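Local coordinates for protein 2,3-dihydroxybenzoate-AMP ligase (Bacillus subtilis, PDB 1MDB) that belongs to the ANL superfamily of AMP-binding enzymes and holds adenosine monophosphate and 2,3-dihydroxy-benzoic acid, at residues Glu25-Gly28 against Asp29-Arg32; Glu426-Ala429 against Lys430-Ile433; Ala441-Glu444 against Val445-His448. All coordinates share one frame; numbering follows the deposited sequence.

In the fold
From the N terminus, the chain first reaches contact 1, where residues 25-32 turn from a loop into helix 27-38, packed among helices 53-70, 86-98 and 204-218. Contacts 2 and 3 come about four hundred residues later, on the opposite side of the chain's centre; centre to centre, contact 2 is about 40 Å from contact 1. Each is a local contact within a continuous stretch, and they run in series without nesting or crossing. Contact 2 ends strand 423-428 beside the AMP in a short 3-10 turn; contact 3 starts helix 442-449. These two touch: the CG of E426 packs on the CB of A441, joining the strand end to the helix start.

Contact 1: residues Glu25-Gly28 against Asp29-Arg32; sequences ETFG and DLLR
The F27 ring meets L30 obliquely: CD2 of F27 and CD1 of L30 are 4.1 Å apart, with the two side chains lying side by side and pointing the same way. The ring also stacks with F96 and touches Y207, I208 and L211 of helix 204-218. A second flat group, the D29 carboxylate, reaches back to T26. Its OD2 accepts from T26 N at 2.9 Å in an almost straight bond (177°); the donor comes in on the anti side of the oxygen, 32° out of the carboxylate plane. In return D29 N gives its hydrogen to OG1 of T26 at 3.1 Å.

This reciprocal pair is a capping box, with T26 as the N-cap of helix 27-38. The torsions set the two groups for it. OG1 of T26 stands between its own backbone N and carbonyl carbon (chi1 67°), facing D29 N, while CG of D29 lies beside its backbone N and carries OD2 back over the start of the turn. A water joins the cap, 3.0 Å from OG1 of T26 and bound only weakly to OD1 of D29.

Behind the cap the helix settles at once into its regular pattern. L30 N donates to T26 O, L31 N to F27 O at 2.9 Å and R32 N to G28 O. The CB of L30 rests against F27 O, and that of R32 against G28 O at 3.4 Å. Past these backbone oxygens the side chains diverge: L31 packs on F93 of helix 86-98 and A60 of helix 53-70, while the R32 chain bends at chi2 and chi3, its guanidinium forming salt bridges to D57 and D61. The carbonyl of E25, just ahead of the cap, accepts a hydrogen bond from S181.

Contact 2: residues Glu426-Ala429 against Lys430-Ile433; sequences EGRA and KDQI. With AMP (adenosine monophosphate), chain D.
R428 O is met by D431 N across a short 3-10 turn that begins at A429. K430 is the next residue in it, and its extended chain leads away from the turn and touches S193. D431 closes the turn: its N donates to R428 O at 2.8 Å, bent to 140°, with the donor well above the carbonyl plane. Its CG sits beside the backbone N (chi1 -65°), which brings OD1 of D431 to 3.8 Å from CB of R428. A water bridges the same two residues, accepting from R428 N and donating to OD1 of D431, while OD2 forms a salt bridge with R526. Q432 N then donates to A429 O at 3.2 Å, and the Q432 side chain crosses that of E426 at about a right angle.

The end of the R428 side chain reaches the nucleotide. The chain bends at chi3 (66°), and the guanidinium meets O2' of AMP at its edge, near its plane; NH1 of R428 donates to O2' across a very short 2.5 Å. NH1 also pairs with D413, which binds AMP in its turn, so the arginine is held at the ribose from the protein side too.

E426 and G427 both face I414 in a classic beta bulge at the end of strand 423-428, an outermost strand of its antiparallel sheet. Beyond the turn, I433 pairs with V440 of strand 439-440 and packs against M460 and S462 of strand 455-465.

Contact 3: residues Ala441-Glu444 against Val445-His448; sequences AAEE and VENH
E443 and N447, one helical turn apart, lie side by side and point the same way. OE2 of E443 comes to 3.9 Å from CB of N447, and the carboxylate and amide planes are 33° apart. Both groups are turned outward to partners beyond the helix: E443 forms a salt bridge with K309 and a hydrogen bond with S311, while OD1 of N447 accepts from E313 N.

E446 goes the other way, running back along the helix toward A442. With CG beside the backbone N (chi1 -60°) and the rest extended, its chain passes A442 O, which CG of E446 approaches to 3.2 Å, and sets OE1 of E446 3.7 Å from CB of A442. The carboxylate is held there from outside, by K522 and by the backbone N of M460.

On a third side, E444 and H448 are linked through water. OE1 of E444 receives a hydrogen from a water 2.7 Å away; that water also lies in the plane of the H448 ring, at its edge, hydrogen-bonded to NE2. The same ring turns its CD2 edge to E444 O at 3.2 Å, with the oxygen near the ring plane. E444 is held at its far end by a salt bridge to K501, and K501 also touches V445.

Along the backbone, N447 N donates to E443 O at 2.9 Å. A442 O takes E446 N, in the carbonyl plane, and also V445 N, in a weak bond bent to 122°. This is the N-terminal start of helix 442-449 after A441 at the N-cap, with E443 about 8 Å from the AMP; its first two turns carry E443, E444 and E446, in salt bridges with K309, K501 and K522.

Contact 1: residues Glu25-Gly28 against Asp29-Arg32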
loop_
_atom_site.group_PDB
_atom_site.type_symbol
_atom_site.label_atom_id
_atom_site.label_comp_id
_atom_site.label_asym_id
_atom_site.label_seq_id
_atom_site.Cartn_x
_atom_site.Cartn_y
_atom_site.Cartn_z
ATOM N N GLU A 25 14.961 18.780 2.498
ATOM C CA GLU A 25 13.971 19.264 3.458
ATOM C C GLU A 25 13.317 18.090 4.198
ATOM O O GLU A 25 13.182 16.982 3.653
ATOM C CB GLU A 25 12.896 20.101 2.748
ATOM C CG GLU A 25 11.944 19.312 1.857
ATOM C CD GLU A 25 11.029 20.213 1.028
ATOM O OE1 GLU A 25 10.551 21.241 1.560
ATOM O OE2 GLU A 25 10.779 19.883 -0.150
ATOM N N THR A 26 12.915 18.332 5.440
ATOM C CA THR A 26 12.285 17.285 6.242
ATOM C C THR A 26 10.768 17.402 6.197
ATOM O O THR A 26 10.235 18.391 5.693
ATOM C CB THR A 26 12.706 17.380 7.706
ATOM O OG1 THR A 26 12.169 18.582 8.270
ATOM C CG2 THR A 26 14.228 17.386 7.829
ATOM N N PHE A 27 10.068 16.397 6.722
ATOM C CA PHE A 27 8.613 16.456 6.745
ATOM C C PHE A 27 8.216 17.638 7.618
ATOM O O PHE A 27 7.210 18.311 7.357
ATOM C CB PHE A 27 8.012 15.166 7.316
ATOM C CG PHE A 27 7.966 14.033 6.331
ATOM C CD1 PHE A 27 8.912 13.019 6.372
ATOM C CD2 PHE A 27 6.975 13.985 5.357
ATOM C CE1 PHE A 27 8.873 11.968 5.456
ATOM C CE2 PHE A 27 6.926 12.942 4.438
ATOM C CZ PHE A 27 7.878 11.931 4.490
ATOM N N GLY A 28 9.020 17.883 8.653
ATOM C CA GLY A 28 8.763 18.994 9.547
ATOM C C GLY A 28 8.770 20.283 8.749
ATOM O O GLY A 28 7.875 21.114 8.906
ATOM N N ASP A 29 9.774 20.442 7.887
ATOM C CA ASP A 29 9.888 21.634 7.043
ATOM C C ASP A 29 8.682 21.714 6.122
ATOM O O ASP A 29 8.032 22.755 6.001
ATOM C CB ASP A 29 11.147 21.574 6.174
ATOM C CG ASP A 29 12.425 21.591 6.986
ATOM O OD1 ASP A 29 12.477 22.304 8.016
ATOM O OD2 ASP A 29 13.390 20.904 6.578
ATOM N N LEU A 30 8.404 20.593 5.464
ATOM C CA LEU A 30 7.290 20.478 4.531
ATOM C C LEU A 30 6.010 21.046 5.137
ATOM O O LEU A 30 5.355 21.892 4.533
ATOM C CB LEU A 30 7.110 19.003 4.146
ATOM C CG LEU A 30 6.223 18.589 2.973
ATOM C CD1 LEU A 30 6.417 17.101 2.714
ATOM C CD2 LEU A 30 4.767 18.890 3.276
ATOM N N LEU A 31 5.653 20.589 6.334
ATOM C CA LEU A 31 4.449 21.077 7.001
ATOM C C LEU A 31 4.573 22.551 7.389
ATOM O O LEU A 31 3.647 23.337 7.173
ATOM C CB LEU A 31 4.159 20.237 8.244
ATOM C CG LEU A 31 3.011 20.655 9.164
ATOM C CD1 LEU A 31 1.729 20.875 8.380
ATOM C CD2 LEU A 31 2.820 19.574 10.212
ATOM N N ARG A 32 5.718 22.925 7.952
ATOM C CA ARG A 32 5.945 24.310 8.366
ATOM C C ARG A 32 5.708 25.257 7.198
ATOM O O ARG A 32 5.031 26.279 7.335
ATOM C CB ARG A 32 7.380 24.498 8.864
ATOM C CG ARG A 32 7.630 25.859 9.517
ATOM C CD ARG A 32 6.874 25.974 10.826
ATOM N NE ARG A 32 7.432 25.088 11.842
ATOM C CZ ARG A 32 6.777 24.686 12.927
ATOM N NH1 ARG A 32 5.532 25.085 13.140
ATOM N NH2 ARG A 32 7.375 23.897 13.809
HETATM O O HOH W 1 14.056 20.063 10.130
#

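Contact 2: residues Glu426-Ala429 against Lys430-Ile433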
loop_
_atom_site.group_PDB
_atom_site.type_symbol
_atom_site.label_atom_id
_atom_site.label_comp_id
_atom_site.label_asym_id
_atom_site.label_seq_id
_atom_site.Cartn_x
_atom_site.Cartn_y
_atom_site.Cartn_z
ATOM N N GLU A 426 2.871 -10.078 -14.726
ATOM C CA GLU A 426 2.246 -11.387 -14.887
ATOM C C GLU A 426 1.637 -11.722 -13.537
ATOM O O GLU A 426 0.475 -12.102 -13.437
ATOM C CB GLU A 426 3.288 -12.470 -15.228
ATOM C CG GLU A 426 2.703 -13.892 -15.272
ATOM C CD GLU A 426 3.768 -14.989 -15.314
ATOM O OE1 GLU A 426 4.259 -15.399 -14.241
ATOM O OE2 GLU A 426 4.116 -15.442 -16.423
ATOM N N GLY A 427 2.467 -11.576 -12.508
ATOM C CA GLY A 427 2.082 -11.861 -11.139
ATOM C C GLY A 427 3.348 -12.081 -10.333
ATOM O O GLY A 427 4.448 -11.928 -10.868
ATOM N N ARG A 428 3.209 -12.426 -9.054
ATOM C CA ARG A 428 4.374 -12.681 -8.210
ATOM C C ARG A 428 4.995 -14.048 -8.486
ATOM O O ARG A 428 4.299 -15.016 -8.800
ATOM C CB ARG A 428 4.003 -12.577 -6.724
ATOM C CG ARG A 428 3.654 -11.159 -6.287
ATOM C CD ARG A 428 3.591 -11.023 -4.776
ATOM N NE ARG A 428 4.889 -11.217 -4.127
ATOM C CZ ARG A 428 5.943 -10.407 -4.257
ATOM N NH1 ARG A 428 5.879 -9.325 -5.021
ATOM N NH2 ARG A 428 7.069 -10.676 -3.603
ATOM N N ALA A 429 6.316 -14.119 -8.383
ATOM C CA ALA A 429 7.019 -15.384 -8.610
ATOM C C ALA A 429 6.356 -16.508 -7.810
ATOM O O ALA A 429 6.095 -17.587 -8.339
ATOM C CB ALA A 429 8.481 -15.251 -8.199
ATOM N N LYS A 430 6.064 -16.237 -6.540
ATOM C CA LYS A 430 5.452 -17.238 -5.676
ATOM C C LYS A 430 4.053 -17.673 -6.098
ATOM O O LYS A 430 3.614 -18.754 -5.728
ATOM C CB LYS A 430 5.429 -16.741 -4.225
ATOM C CG LYS A 430 6.816 -16.636 -3.609
ATOM C CD LYS A 430 6.779 -16.239 -2.135
ATOM C CE LYS A 430 8.195 -16.159 -1.550
ATOM N NZ LYS A 430 8.202 -15.778 -0.101
ATOM N N ASP A 431 3.362 -16.841 -6.875
ATOM C CA ASP A 431 2.004 -17.163 -7.320
ATOM C C ASP A 431 1.955 -17.924 -8.646
ATOM O O ASP A 431 0.880 -18.203 -9.177
ATOM C CB ASP A 431 1.176 -15.881 -7.437
ATOM C CG ASP A 431 0.965 -15.192 -6.096
ATOM O OD1 ASP A 431 0.521 -14.029 -6.096
ATOM O OD2 ASP A 431 1.232 -15.813 -5.042
ATOM N N GLN A 432 3.116 -18.262 -9.184
ATOM C CA GLN A 432 3.170 -18.994 -10.445
ATOM C C GLN A 432 2.691 -20.414 -10.191
ATOM O O GLN A 432 3.021 -21.019 -9.173
ATOM C CB GLN A 432 4.601 -19.007 -10.984
ATOM C CG GLN A 432 4.691 -19.026 -12.498
ATOM C CD GLN A 432 6.005 -18.453 -13.002
ATOM O OE1 GLN A 432 6.140 -18.121 -14.182
ATOM N NE2 GLN A 432 6.982 -18.336 -12.109
ATOM N N ILE A 433 1.887 -20.945 -11.098
ATOM C CA ILE A 433 1.400 -22.297 -10.924
ATOM C C ILE A 433 2.143 -23.187 -11.906
ATOM O O ILE A 433 2.076 -22.988 -13.117
ATOM C CB ILE A 433 -0.113 -22.379 -11.179
ATOM C CG1 ILE A 433 -0.844 -21.423 -10.230
ATOM C CG2 ILE A 433 -0.598 -23.813 -10.986
ATOM C CD1 ILE A 433 -2.314 -21.270 -10.519
HETATM P P AMP D . 3.340 -3.339 -1.048
HETATM O O1P AMP D . 4.613 -2.869 -0.397
HETATM O O2P AMP D . 2.347 -3.936 -0.107
HETATM O O3P AMP D . 2.721 -2.275 -1.918
HETATM O "O5'" AMP D . 3.696 -4.629 -2.019
HETATM C "C5'" AMP D . 4.351 -4.479 -3.311
HETATM C "C4'" AMP D . 4.103 -5.732 -4.161
HETATM O "O4'" AMP D . 2.708 -5.752 -4.395
HETATM C "C3'" AMP D . 4.697 -5.709 -5.538
HETATM O "O3'" AMP D . 6.057 -6.138 -5.542
HETATM C "C2'" AMP D . 3.755 -6.617 -6.318
HETATM O "O2'" AMP D . 4.133 -8.006 -6.194
HETATM C "C1'" AMP D . 2.429 -6.291 -5.679
HETATM N N9 AMP D . 1.665 -5.177 -6.693
HETATM C C8 AMP D . 1.375 -3.905 -6.332
HETATM N N7 AMP D . 0.741 -3.252 -7.302
HETATM C C5 AMP D . 0.641 -4.142 -8.273
HETATM C C6 AMP D . 0.032 -3.933 -9.506
HETATM N N6 AMP D . -0.542 -2.778 -9.843
HETATM N N1 AMP D . 0.043 -5.001 -10.370
HETATM C C2 AMP D . 0.612 -6.202 -10.060
HETATM N N3 AMP D . 1.192 -6.399 -8.868
HETATM C C4 AMP D . 1.217 -5.371 -7.948
HETATM O O HOH W 2 0.471 -12.707 -8.193
#

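Contact 3: residues Ala441-Glu444 against Val445-His448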
loop_
_atom_site.group_PDB
_atom_site.type_symbol
_atom_site.label_atom_id
_atom_site.label_comp_id
_atom_site.label_asym_id
_atom_site.label_seq_id
_atom_site.Cartn_x
_atom_site.Cartn_y
_atom_site.Cartn_z
ATOM N N ALA A 441 0.128 -18.684 -15.813
ATOM C CA ALA A 441 -0.015 -17.326 -15.314
ATOM C C ALA A 441 -1.442 -17.235 -14.780
ATOM O O ALA A 441 -2.396 -17.114 -15.547
ATOM C CB ALA A 441 0.205 -16.311 -16.449
ATOM N N ALA A 442 -1.578 -17.303 -13.459
ATOM C CA ALA A 442 -2.885 -17.254 -12.806
ATOM C C ALA A 442 -3.788 -16.121 -13.297
ATOM O O ALA A 442 -4.939 -16.346 -13.685
ATOM C CB ALA A 442 -2.699 -17.153 -11.285
ATOM N N GLU A 443 -3.258 -14.908 -13.285
ATOM C CA GLU A 443 -4.010 -13.722 -13.697
ATOM C C GLU A 443 -4.539 -13.811 -15.134
ATOM O O GLU A 443 -5.611 -13.284 -15.447
ATOM C CB GLU A 443 -3.129 -12.480 -13.503
ATOM C CG GLU A 443 -3.808 -11.135 -13.746
ATOM C CD GLU A 443 -3.974 -10.804 -15.222
ATOM O OE1 GLU A 443 -3.126 -11.236 -16.031
ATOM O OE2 GLU A 443 -4.947 -10.098 -15.571
ATOM N N GLU A 444 -3.795 -14.480 -16.007
ATOM C CA GLU A 444 -4.228 -14.635 -17.390
ATOM C C GLU A 444 -5.575 -15.365 -17.405
ATOM O O GLU A 444 -6.498 -14.984 -18.134
ATOM C CB GLU A 444 -3.185 -15.431 -18.188
ATOM C CG GLU A 444 -3.545 -15.626 -19.658
ATOM C CD GLU A 444 -2.625 -16.601 -20.383
ATOM O OE1 GLU A 444 -2.951 -16.969 -21.524
ATOM O OE2 GLU A 444 -1.580 -16.996 -19.829
ATOM N N VAL A 445 -5.687 -16.404 -16.581
ATOM C CA VAL A 445 -6.909 -17.196 -16.491
ATOM C C VAL A 445 -8.017 -16.446 -15.749
ATOM O O VAL A 445 -9.192 -16.527 -16.116
ATOM C CB VAL A 445 -6.644 -18.530 -15.765
ATOM C CG1 VAL A 445 -7.896 -19.377 -15.768
ATOM C CG2 VAL A 445 -5.497 -19.274 -16.448
ATOM N N GLU A 446 -7.649 -15.720 -14.702
ATOM C CA GLU A 446 -8.642 -14.966 -13.951
ATOM C C GLU A 446 -9.320 -13.933 -14.871
ATOM O O GLU A 446 -10.543 -13.767 -14.830
ATOM C CB GLU A 446 -7.975 -14.293 -12.752
ATOM C CG GLU A 446 -7.324 -15.289 -11.774
ATOM C CD GLU A 446 -6.371 -14.617 -10.805
ATOM O OE1 GLU A 446 -5.678 -15.322 -10.035
ATOM O OE2 GLU A 446 -6.322 -13.370 -10.813
ATOM N N ASN A 447 -8.531 -13.270 -15.719
ATOM C CA ASN A 447 -9.061 -12.265 -16.646
ATOM C C ASN A 447 -10.179 -12.840 -17.508
ATOM O O ASN A 447 -11.212 -12.196 -17.694
ATOM C CB ASN A 447 -7.957 -11.708 -17.546
ATOM C CG ASN A 447 -8.410 -10.489 -18.318
ATOM O OD1 ASN A 447 -8.892 -9.512 -17.726
ATOM N ND2 ASN A 447 -8.259 -10.529 -19.643
ATOM N N HIS A 448 -9.970 -14.047 -18.033
ATOM C CA HIS A 448 -10.982 -14.729 -18.842
ATOM C C HIS A 448 -12.244 -14.939 -18.003
ATOM O O HIS A 448 -13.345 -14.577 -18.413
ATOM C CB HIS A 448 -10.472 -16.105 -19.301
ATOM C CG HIS A 448 -9.559 -16.056 -20.484
ATOM N ND1 HIS A 448 -10.024 -15.996 -21.780
ATOM C CD2 HIS A 448 -8.207 -16.029 -20.569
ATOM C CE1 HIS A 448 -9.001 -15.931 -22.612
ATOM N NE2 HIS A 448 -7.886 -15.950 -21.903
HETATM O O HOH W 3 -4.966 -15.809 -22.906
#